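Local coordinates for CRISPR-associated endonuclease Cas9 (Campylobacter jejuni subsp. jejuni serotype O:2, PDB 5X2H), which uses a guide RNA to recognise invading DNA and cuts its two strands with separate HNH and RuvC-like nuclease domains, at residues Leu50-Pro53 against Arg54-Ala57; Lys215-Glu219 against Phe220-Phe224; Leu441-Phe444 against Asn445-Tyr448. All blocks are in the same frame, centred on the assembly; numbering follows the deposited sequence.

Contact 1 (Leu50-Pro53 against Arg54-Ala57); sequences LALP and RRLA. With nucleotides of chain B.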
# COMPACT_ATOMS: atom_id res chain seq x y z
N LEU A 50 1.21 3.38 -4.32
CA LEU A 50 2.17 4.16 -3.54
C LEU A 50 2.68 3.37 -2.33
O LEU A 50 3.89 3.30 -2.10
CB LEU A 50 1.53 5.47 -3.08
CG LEU A 50 0.91 6.35 -4.18
CD1 LEU A 50 0.48 7.71 -3.62
CD2 LEU A 50 1.87 6.53 -5.35
N ALA A 51 1.77 2.78 -1.56
CA ALA A 51 2.14 2.08 -0.34
C ALA A 51 2.69 0.69 -0.59
O ALA A 51 3.27 0.10 0.33
CB ALA A 51 0.93 1.99 0.60
N LEU A 52 2.54 0.15 -1.80
CA LEU A 52 2.94 -1.24 -2.05
C LEU A 52 4.42 -1.48 -1.80
O LEU A 52 4.74 -2.42 -1.04
CB LEU A 52 2.55 -1.64 -3.48
CG LEU A 52 3.19 -2.94 -3.99
CD1 LEU A 52 2.67 -4.15 -3.22
CD2 LEU A 52 2.96 -3.11 -5.48
N PRO A 53 5.36 -0.72 -2.37
CA PRO A 53 6.78 -1.01 -2.09
C PRO A 53 7.14 -0.83 -0.63
O PRO A 53 8.01 -1.55 -0.12
CB PRO A 53 7.53 -0.02 -2.99
CG PRO A 53 6.53 0.42 -4.01
CD PRO A 53 5.23 0.42 -3.29
N ARG A 54 6.50 0.11 0.06
CA ARG A 54 6.73 0.26 1.49
C ARG A 54 6.27 -0.98 2.24
O ARG A 54 6.94 -1.43 3.18
CB ARG A 54 6.01 1.51 2.00
CG ARG A 54 6.17 1.77 3.48
CD ARG A 54 5.67 3.17 3.82
NE ARG A 54 5.51 3.39 5.26
CZ ARG A 54 4.35 3.32 5.89
NH1 ARG A 54 3.24 3.04 5.22
NH2 ARG A 54 4.29 3.54 7.20
N ARG A 55 5.14 -1.55 1.83
CA ARG A 55 4.62 -2.75 2.48
C ARG A 55 5.51 -3.96 2.22
O ARG A 55 5.77 -4.75 3.14
CB ARG A 55 3.19 -3.02 2.00
CG ARG A 55 2.52 -4.19 2.71
CD ARG A 55 1.04 -4.29 2.36
NE ARG A 55 0.81 -4.76 0.99
CZ ARG A 55 0.26 -4.03 0.03
NH1 ARG A 55 0.09 -4.54 -1.18
NH2 ARG A 55 -0.12 -2.78 0.27
N LEU A 56 5.97 -4.13 0.98
CA LEU A 56 6.82 -5.28 0.67
C LEU A 56 8.12 -5.23 1.46
O LEU A 56 8.55 -6.25 2.03
CB LEU A 56 7.10 -5.33 -0.83
CG LEU A 56 5.90 -5.63 -1.73
CD1 LEU A 56 6.27 -5.49 -3.20
CD2 LEU A 56 5.34 -7.02 -1.44
N ALA A 57 8.75 -4.06 1.52
CA ALA A 57 9.97 -3.93 2.32
C ALA A 57 9.69 -4.12 3.80
O ALA A 57 10.52 -4.67 4.52
CB ALA A 57 10.61 -2.56 2.07
P G B 70 7.64 6.99 0.83
OP1 G B 70 7.61 7.66 -0.50
OP2 G B 70 8.12 7.74 2.01
O5' G B 70 6.18 6.46 1.14
C5' G B 70 5.46 5.70 0.18
C4' G B 70 4.00 5.56 0.56
O4' G B 70 3.88 4.83 1.81
C3' G B 70 3.24 6.84 0.81
O3' G B 70 2.86 7.51 -0.38
C2' G B 70 2.07 6.36 1.65
O2' G B 70 1.11 5.69 0.84
C1' G B 70 2.76 5.32 2.53
N9 G B 70 3.25 5.94 3.77
C8 G B 70 4.54 6.31 4.07
N7 G B 70 4.66 6.86 5.24
C5 G B 70 3.37 6.88 5.74
C6 G B 70 2.87 7.36 6.98
O6 G B 70 3.49 7.89 7.91
N1 G B 70 1.49 7.18 7.09
C2 G B 70 0.69 6.60 6.13
N2 G B 70 -0.61 6.52 6.43
N3 G B 70 1.15 6.15 4.97
C4 G B 70 2.48 6.32 4.85
P C B 69 9.13 3.39 5.88
OP1 C B 69 7.94 4.22 6.21
OP2 C B 69 9.04 1.91 5.96
O5' C B 69 9.58 3.77 4.40
C5' C B 69 9.92 5.10 4.06
C4' C B 69 9.98 5.29 2.56
O4' C B 69 11.11 4.55 2.03
C3' C B 69 8.75 4.81 1.80
O3' C B 69 8.53 5.66 0.67
C2' C B 69 9.17 3.42 1.33
O2' C B 69 8.48 2.95 0.19
C1' C B 69 10.66 3.63 1.05
N1 C B 69 11.46 2.41 1.18
C2 C B 69 12.03 1.83 0.03
O2 C B 69 11.82 2.37 -1.06
N3 C B 69 12.78 0.71 0.16
C4 C B 69 12.97 0.17 1.36
N4 C B 69 13.72 -0.94 1.44
C5 C B 69 12.41 0.73 2.54
C6 C B 69 11.68 1.84 2.41
P G B 14 -0.40 -0.44 3.49
OP1 G B 14 0.39 0.54 4.27
OP2 G B 14 0.20 -1.10 2.30
O5' G B 14 -0.89 -1.59 4.48
C5' G B 14 -1.37 -1.26 5.77
C4' G B 14 -1.99 -2.44 6.48
O4' G B 14 -3.02 -3.06 5.67
C3' G B 14 -1.08 -3.60 6.84
O3' G B 14 -0.22 -3.33 7.93
C2' G B 14 -2.09 -4.70 7.12
O2' G B 14 -2.71 -4.51 8.38
C1' G B 14 -3.13 -4.43 6.04
N9 G B 14 -2.93 -5.29 4.86
C8 G B 14 -2.42 -4.96 3.62
N7 G B 14 -2.37 -5.99 2.81
C5 G B 14 -2.86 -7.05 3.55
C6 G B 14 -3.05 -8.42 3.22
O6 G B 14 -2.81 -9.00 2.15
N1 G B 14 -3.58 -9.15 4.27
C2 G B 14 -3.89 -8.64 5.50
N2 G B 14 -4.39 -9.51 6.39
N3 G B 14 -3.72 -7.37 5.84
C4 G B 14 -3.21 -6.64 4.82
O HOH W 1 2.70 0.77 3.19

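Contact 2 (Lys215-Glu219 against Phe220-Phe224); sequences KKQRE and FGFSF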
# COMPACT_ATOMS: atom_id res chain seq x y z
N LYS A 215 14.17 -38.96 17.42
CA LYS A 215 13.85 -40.33 17.84
C LYS A 215 14.96 -41.30 17.47
O LYS A 215 15.31 -42.19 18.25
CB LYS A 215 12.52 -40.76 17.22
CG LYS A 215 12.18 -42.23 17.43
CD LYS A 215 11.53 -42.81 16.18
CE LYS A 215 10.09 -43.23 16.42
NZ LYS A 215 10.00 -44.56 17.07
N LYS A 216 15.54 -41.14 16.27
CA LYS A 216 16.61 -42.04 15.85
C LYS A 216 17.88 -41.80 16.65
O LYS A 216 18.57 -42.75 17.03
CB LYS A 216 16.87 -41.88 14.35
CG LYS A 216 15.76 -42.45 13.47
CD LYS A 216 16.02 -43.91 13.12
CE LYS A 216 14.71 -44.64 12.86
NZ LYS A 216 14.91 -45.94 12.16
N GLN A 217 18.22 -40.53 16.90
CA GLN A 217 19.37 -40.24 17.76
C GLN A 217 19.13 -40.74 19.18
O GLN A 217 20.08 -41.11 19.88
CB GLN A 217 19.65 -38.74 17.77
CG GLN A 217 20.21 -38.21 16.47
CD GLN A 217 21.49 -38.92 16.06
OE1 GLN A 217 22.55 -38.71 16.65
NE2 GLN A 217 21.40 -39.78 15.05
N ARG A 218 17.87 -40.77 19.62
CA ARG A 218 17.54 -41.34 20.91
C ARG A 218 17.87 -42.83 20.94
O ARG A 218 18.43 -43.33 21.93
CB ARG A 218 16.07 -41.10 21.21
CG ARG A 218 15.65 -41.26 22.66
CD ARG A 218 14.26 -40.68 22.85
NE ARG A 218 14.23 -39.28 22.43
CZ ARG A 218 13.17 -38.67 21.92
NH1 ARG A 218 12.04 -39.34 21.73
NH2 ARG A 218 13.24 -37.39 21.58
N GLU A 219 17.54 -43.55 19.87
CA GLU A 219 17.84 -44.97 19.80
C GLU A 219 19.34 -45.23 19.74
O GLU A 219 19.80 -46.29 20.19
CB GLU A 219 17.14 -45.60 18.60
CG GLU A 219 15.63 -45.40 18.58
CD GLU A 219 15.01 -45.79 17.25
OE1 GLU A 219 15.76 -46.18 16.33
OE2 GLU A 219 13.77 -45.69 17.13
N PHE A 220 20.11 -44.30 19.19
CA PHE A 220 21.54 -44.47 19.02
C PHE A 220 22.34 -44.04 20.25
O PHE A 220 23.57 -44.19 20.25
CB PHE A 220 22.03 -43.69 17.79
CG PHE A 220 21.46 -44.20 16.50
CD1 PHE A 220 21.23 -45.55 16.32
CD2 PHE A 220 21.15 -43.33 15.47
CE1 PHE A 220 20.70 -46.03 15.14
CE2 PHE A 220 20.63 -43.80 14.28
CZ PHE A 220 20.40 -45.15 14.12
N GLY A 221 21.68 -43.53 21.29
CA GLY A 221 22.35 -43.20 22.53
C GLY A 221 22.55 -41.73 22.79
O GLY A 221 23.16 -41.38 23.82
N PHE A 222 22.08 -40.84 21.92
CA PHE A 222 22.18 -39.41 22.19
C PHE A 222 21.27 -39.05 23.35
O PHE A 222 20.09 -39.41 23.37
CB PHE A 222 21.80 -38.61 20.94
CG PHE A 222 22.47 -37.26 20.86
CD1 PHE A 222 22.15 -36.26 21.77
CD2 PHE A 222 23.40 -36.99 19.87
CE1 PHE A 222 22.76 -35.02 21.70
CE2 PHE A 222 24.01 -35.75 19.79
CZ PHE A 222 23.69 -34.76 20.71
N SER A 223 21.83 -38.36 24.34
CA SER A 223 21.12 -38.02 25.56
C SER A 223 20.76 -36.54 25.55
O SER A 223 21.63 -35.69 25.32
CB SER A 223 21.96 -38.35 26.79
OG SER A 223 23.29 -37.88 26.65
N PHE A 224 19.49 -36.24 25.80
CA PHE A 224 19.01 -34.87 25.88
C PHE A 224 17.72 -34.85 26.68
O PHE A 224 16.94 -35.80 26.63
CB PHE A 224 18.80 -34.25 24.49
CG PHE A 224 18.09 -35.16 23.52
CD1 PHE A 224 16.72 -35.30 23.55
CD2 PHE A 224 18.82 -35.89 22.59
CE1 PHE A 224 16.07 -36.14 22.67
CE2 PHE A 224 18.18 -36.73 21.70
CZ PHE A 224 16.80 -36.86 21.74

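Contact 3 (Leu441-Phe444 against Asn445-Tyr448); sequences LPAF and NETY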
# COMPACT_ATOMS: atom_id res chain seq x y z
N LEU A 441 -14.05 23.61 2.72
CA LEU A 441 -14.19 22.17 2.78
C LEU A 441 -13.20 21.61 3.80
O LEU A 441 -11.99 21.84 3.65
CB LEU A 441 -13.96 21.55 1.41
CG LEU A 441 -14.38 20.09 1.25
CD1 LEU A 441 -15.87 19.93 1.54
CD2 LEU A 441 -14.05 19.58 -0.15
N PRO A 442 -13.65 20.92 4.83
CA PRO A 442 -12.72 20.39 5.84
C PRO A 442 -11.93 19.22 5.29
O PRO A 442 -12.21 18.68 4.22
CB PRO A 442 -13.64 19.96 6.98
CG PRO A 442 -14.92 19.60 6.29
CD PRO A 442 -15.05 20.58 5.14
N ALA A 443 -10.92 18.82 6.06
CA ALA A 443 -10.10 17.67 5.69
C ALA A 443 -10.97 16.44 5.47
O ALA A 443 -11.83 16.13 6.30
CB ALA A 443 -9.05 17.40 6.77
N PHE A 444 -10.75 15.76 4.35
CA PHE A 444 -11.49 14.54 4.06
C PHE A 444 -11.33 13.49 5.15
O PHE A 444 -12.22 12.65 5.32
CB PHE A 444 -11.05 13.97 2.70
CG PHE A 444 -11.80 12.75 2.28
CD1 PHE A 444 -13.08 12.86 1.77
CD2 PHE A 444 -11.24 11.49 2.40
CE1 PHE A 444 -13.79 11.73 1.38
CE2 PHE A 444 -11.93 10.36 2.02
CZ PHE A 444 -13.21 10.48 1.50
N ASN A 445 -10.23 13.54 5.90
CA ASN A 445 -10.00 12.62 7.01
C ASN A 445 -11.00 12.81 8.14
O ASN A 445 -11.22 11.87 8.91
CB ASN A 445 -8.58 12.81 7.54
CG ASN A 445 -8.12 11.65 8.41
OD1 ASN A 445 -8.31 10.49 8.06
ND2 ASN A 445 -7.51 11.97 9.54
N GLU A 446 -11.61 13.99 8.25
CA GLU A 446 -12.51 14.30 9.36
C GLU A 446 -13.97 14.03 9.03
O GLU A 446 -14.84 14.32 9.86
CB GLU A 446 -12.33 15.76 9.78
CG GLU A 446 -10.88 16.17 9.96
CD GLU A 446 -10.15 15.32 10.98
OE1 GLU A 446 -10.26 15.63 12.19
OE2 GLU A 446 -9.48 14.34 10.59
N THR A 447 -14.27 13.48 7.86
CA THR A 447 -15.62 13.13 7.48
C THR A 447 -15.86 11.64 7.70
O THR A 447 -14.91 10.85 7.83
CB THR A 447 -15.89 13.48 6.01
OG1 THR A 447 -15.22 12.54 5.16
CG2 THR A 447 -15.38 14.88 5.70
N TYR A 448 -17.13 11.26 7.75
CA TYR A 448 -17.45 9.84 7.88
C TYR A 448 -17.24 9.06 6.58
O TYR A 448 -17.45 7.84 6.58
CB TYR A 448 -18.88 9.64 8.38
CG TYR A 448 -19.87 10.64 7.84
CD1 TYR A 448 -20.14 10.72 6.48
CD2 TYR A 448 -20.56 11.50 8.69
CE1 TYR A 448 -21.05 11.63 5.98
CE2 TYR A 448 -21.47 12.41 8.20
CZ TYR A 448 -21.71 12.47 6.84
OH TYR A 448 -22.61 13.38 6.34

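Contact 1 (Leu50-Pro53 against Arg54-Ala57)
The N-terminal part of the long helix 51-82 is the element here, the arginine-rich bridge helix of Cas9, and it lies against the guide RNA. Leu52 O accepts a bond from Leu56 N. Arg55 N bonds to Ala51 O and Ala57 N to Pro53 O, so three i to i+4 bonds close the turn. On one flank, Leu52 CD1 meets Leu56 CD1 at 3.8 Å. The same methyl lies 3.3 Å from Arg55 NH1.

The two arginines serve different parts of the RNA. Arg54 is extended from CG to NE, which carries its guanidinium across the base of G70 of chain B. C8 of G70 lies 3.2 Å above the Arg54 guanidinium plane, offset toward the rim. At the edge of the group, Arg54 NE donates to OP1 of C69 of chain B at 2.7 Å and 160°. Arg54 NH2 forms a salt bridge with a further phosphate of the RNA.

Arg55 bends at chi3 (72°), and its NH2 donates a hydrogen bond to OP2 of G14 of chain B at 2.7 Å. A water donates to OP1 of G14 of chain B and to Ala51 O, the latter at 3.0 Å, and accepts weakly from Arg54 NH1. Ala51 O therefore serves both the helix and the RNA. NE and NH2 hold the Arg54 guanidinium and NH2 that of Arg55; the positive charges probably offset phosphate charge.

Near the centre of the chain, the turn follows strand 29-37 of the five-stranded mixed sheet; helix 51-82 runs on past it, and helix 107-113 is next in sequence.

Contact 2 (Lys215-Glu219 against Phe220-Phe224)
A Schellman motif ends helix 203-219. Its two bonds run from Phe222 N to Gln217 O at 2.9 Å and from Gly221 N to Arg218 O, the second weak. Gly221 is the residue that leaves helical geometry, with a positive phi of 106°. With phi positive, a CB would crowd the carbonyl oxygen of Phe220, which is reason enough for glycine here.

A further backbone bond ties the last turn to the loop. Phe220 N bonds to Lys216 O, with a weak second bond to Gln217 O.

Among the polar side chains, Gln217 is buried. Its CG lies anti to the carbonyl carbon (chi1 -70°), and a bend at chi2 turns the amide toward the rings of Phe220 and Phe222. Gln217 NE2 lies at the edge of the Phe220 ring, 3.6 Å from Phe220 CD2. The amide is satisfied outside the loop: OE1 accepts from Leu119 N, and NE2 donates to the carbonyls of Ala114 and Glu117. Arg218 NH2 has its salt bridge with Glu229, on helix 226-236.

Phe222 CB makes an apolar contact with Gln217 CB at 3.8 Å. Of the rings, that of Phe222 meets Phe124 edge to face. The Phe224 ring meets Phe214 edge to face. Lys216 O sits over one face of the Phe220 ring, 3.0 Å above its plane and offset toward the rim. Arg218 and Phe224 meet edge to edge with their planes 68° apart, and Arg218 NH2 comes within 3.3 Å of Phe224 CE1.

Contact 3 (Leu441-Phe444 against Asn445-Tyr448)
Thr447 OG1 is turned between its backbone N and carbonyl carbon (chi1 74°), a rotation that brings the hydroxyl to Phe444 O. In Phe444, CG lies anti to the backbone N (chi1 -178°), and one face of the ring turns to the same hydroxyl. Thr447 OG1 donates to Phe444 O at 3.0 Å. It also lies 4.0 Å above the ring plane, offset toward the rim, with the two side chains crossing at about a right angle. Thr447 N adds a weak bond to Phe444 O, so this carbonyl receives both the amide and the hydroxyl of one residue. OG1 is also bonded to Tyr449 N, which further fixes its rotation.

One residue earlier, Glu446 N bonds to Ala443 O at 2.9 Å. The donor stands above the carbonyl plane, 52° out of it, and not on a lone pair. Glu446 CG folds back to 3.9 Å from Ala443 CB.

The Phe444 ring packs edge to face with Tyr501 of helix 493-505 and touches Leu459 and Ile462 of helix 456-476. Ala443 and Asn445 also pack on sugars of the bound RNA. The two successive i to i+3 backbone bonds, the second weak, are characteristic of a short 3-10 turn, here set in the loop between helices 420-427 and 456-476.

The three contacts are separate local turns of one chain, with no direct touch; contacts 1 and 3 come within about 14 Å between nearest atoms. Contact 3 is buried, contact 1 partly buried, contact 2 on the surface about 50 Å from the chain's centre. Contacts 2 and 3 fall on opposite sides of that centre, their own centres 67 Å apart. Contact 1 starts a helix, contact 2 ends one, and contact 3 is a turn within a loop. No helix is shared. Contact 1 joins helix bonds to arginine bonds with phosphates. RNA meets contact 3 at sugars, beside a core of aromatic and aliphatic side chains, whereas the nearest atom of contact 2 is about 15 Å from nucleic acid.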